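Local coordinates for protein putative ribose operon repressor (PDB 3EGC) that probably binds operator DNA as a transcriptional repressor of the LacI family, with a sugar-binding domain of the periplasmic binding protein type, at residues A[156-160]-A[161-165]. Numbering follows the deposited sequence.
Sequences LPVRQ and EWIAA
A short 3-10 turn leads the loop after helix 138-153 into edge strand 163-164 of the LacI-type sugar-binding domain, and within this turn the R159 side chain lies over the W162 indole. Two i to i+3 backbone bonds make the turn: W162 N reaches R159 O at 2.8 Å, and I163 N reaches Q160 O at 2.9 Å. W162 lays one face of its indole under R159. R159 CB sits over the middle of the W162 ring system, and R159 CD makes a CH-pi contact 3.7 Å from the centroid of the W162 six-membered ring. The R159 chain bends at chi2 and chi3 (105° and 111°), which carries R159 NE along the benzene side to 3.3 Å from W162 CZ2; the guanidinium is tilted 58° to the ring rather than stacked on it. E161 folds back over R159: its OE1 touches R159 CG at 3.3 Å and lies over a guanidinium face, 4.2 Å from R159 NE, with no N-H aimed at it. Beside the turn, V158 CG2 meets I163 CD1 at 4.2 Å, next to F147 of helix 138-153. D185 takes the R159 NH1 salt bridge through its carboxylate and the W162 NE1 hydrogen bond through its backbone carbonyl oxygen. R159 thus covers the buried indole with methylenes while its charge goes to D185, and E161 packs against those methylenes and probably adds a weak through-space attraction.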
loop_
_atom_site.group_PDB
_atom_site.type_symbol
_atom_site.label_atom_id
_atom_site.label_comp_id
_atom_site.label_asym_id
_atom_site.label_seq_id
_atom_site.Cartn_x
_atom_site.Cartn_y
_atom_site.Cartn_z
ATOM N N LEU A 156 -6.666 31.371 18.727
ATOM C CA LEU A 156 -6.449 30.305 19.686
ATOM C C LEU A 156 -4.964 30.048 19.926
ATOM O O LEU A 156 -4.236 29.665 19.013
ATOM C CB LEU A 156 -7.106 29.012 19.200
ATOM C CG LEU A 156 -8.645 28.934 19.204
ATOM C CD1 LEU A 156 -9.118 27.633 18.605
ATOM C CD2 LEU A 156 -9.239 29.122 20.623
ATOM N N PRO A 157 -4.527 30.207 21.184
ATOM C CA PRO A 157 -3.143 29.934 21.595
ATOM C C PRO A 157 -2.789 28.452 21.472
ATOM O O PRO A 157 -3.644 27.599 21.665
ATOM C CB PRO A 157 -3.124 30.349 23.080
ATOM C CG PRO A 157 -4.561 30.281 23.536
ATOM C CD PRO A 157 -5.416 30.523 22.323
ATOM N N VAL A 158 -1.531 28.156 21.191
ATOM C CA VAL A 158 -1.074 26.784 21.081
ATOM C C VAL A 158 0.045 26.492 22.039
ATOM O O VAL A 158 1.077 27.111 21.979
ATOM C CB VAL A 158 -0.610 26.441 19.642
ATOM C CG1 VAL A 158 0.059 27.586 19.025
ATOM C CG2 VAL A 158 0.320 25.246 19.637
ATOM N N ARG A 159 -0.166 25.526 22.925
ATOM C CA ARG A 159 0.898 25.076 23.808
ATOM C C ARG A 159 1.826 24.138 23.044
ATOM O O ARG A 159 1.347 23.163 22.447
ATOM C CB ARG A 159 0.340 24.325 25.012
ATOM C CG ARG A 159 -0.087 25.231 26.155
ATOM C CD ARG A 159 -1.570 25.346 26.250
ATOM N NE ARG A 159 -2.126 24.693 27.438
ATOM C CZ ARG A 159 -2.232 25.292 28.629
ATOM N NH1 ARG A 159 -2.794 24.673 29.656
ATOM N NH2 ARG A 159 -1.782 26.532 28.793
ATOM N N GLN A 160 3.131 24.421 23.105
ATOM C CA GLN A 160 4.158 23.566 22.541
ATOM C C GLN A 160 3.983 22.129 22.922
ATOM O O GLN A 160 4.260 21.280 22.092
ATOM C CB GLN A 160 5.580 23.983 22.953
ATOM C CG GLN A 160 6.413 24.683 21.883
ATOM C CD GLN A 160 6.541 23.898 20.568
ATOM O OE1 GLN A 160 6.462 24.483 19.497
ATOM N NE2 GLN A 160 6.706 22.586 20.655
ATOM N N GLU A 161 3.572 21.867 24.168
ATOM C CA GLU A 161 3.400 20.498 24.649
ATOM C C GLU A 161 2.212 19.746 23.951
ATOM O O GLU A 161 1.963 18.546 24.209
ATOM C CB GLU A 161 3.253 20.467 26.162
ATOM C CG GLU A 161 2.071 21.286 26.707
ATOM C CD GLU A 161 2.455 22.703 27.119
ATOM O OE1 GLU A 161 1.737 23.199 28.009
ATOM O OE2 GLU A 161 3.408 23.301 26.578
ATOM N N TRP A 162 1.496 20.462 23.080
ATOM C CA TRP A 162 0.435 19.875 22.266
ATOM C C TRP A 162 1.028 19.336 20.921
ATOM O O TRP A 162 0.345 18.642 20.152
ATOM C CB TRP A 162 -0.679 20.902 21.983
ATOM C CG TRP A 162 -1.484 21.322 23.189
ATOM C CD1 TRP A 162 -1.524 20.703 24.409
ATOM C CD2 TRP A 162 -2.417 22.430 23.262
ATOM N NE1 TRP A 162 -2.388 21.373 25.237
ATOM C CE2 TRP A 162 -2.948 22.435 24.562
ATOM C CE3 TRP A 162 -2.838 23.417 22.347
ATOM C CZ2 TRP A 162 -3.904 23.378 24.979
ATOM C CZ3 TRP A 162 -3.754 24.367 22.753
ATOM C CH2 TRP A 162 -4.278 24.353 24.063
ATOM N N ILE A 163 2.287 19.689 20.659
ATOM C CA ILE A 163 2.999 19.303 19.431
ATOM C C ILE A 163 3.931 18.101 19.659
ATOM O O ILE A 163 4.671 18.052 20.629
ATOM C CB ILE A 163 3.849 20.455 18.872
ATOM C CG1 ILE A 163 3.068 21.798 18.886
ATOM C CG2 ILE A 163 4.363 20.134 17.445
ATOM C CD1 ILE A 163 2.209 22.028 17.734
ATOM N N ALA A 164 3.900 17.135 18.763
ATOM C CA ALA A 164 4.859 16.020 18.860
ATOM C C ALA A 164 5.326 15.654 17.456
ATOM O O ALA A 164 4.547 15.724 16.503
ATOM C CB ALA A 164 4.272 14.822 19.548
ATOM N N ALA A 165 6.607 15.297 17.358
ATOM C CA ALA A 165 7.248 15.024 16.062
ATOM C C ALA A 165 7.777 13.635 16.091
ATOM O O ALA A 165 8.306 13.243 17.122
ATOM C CB ALA A 165 8.377 15.960 15.817
#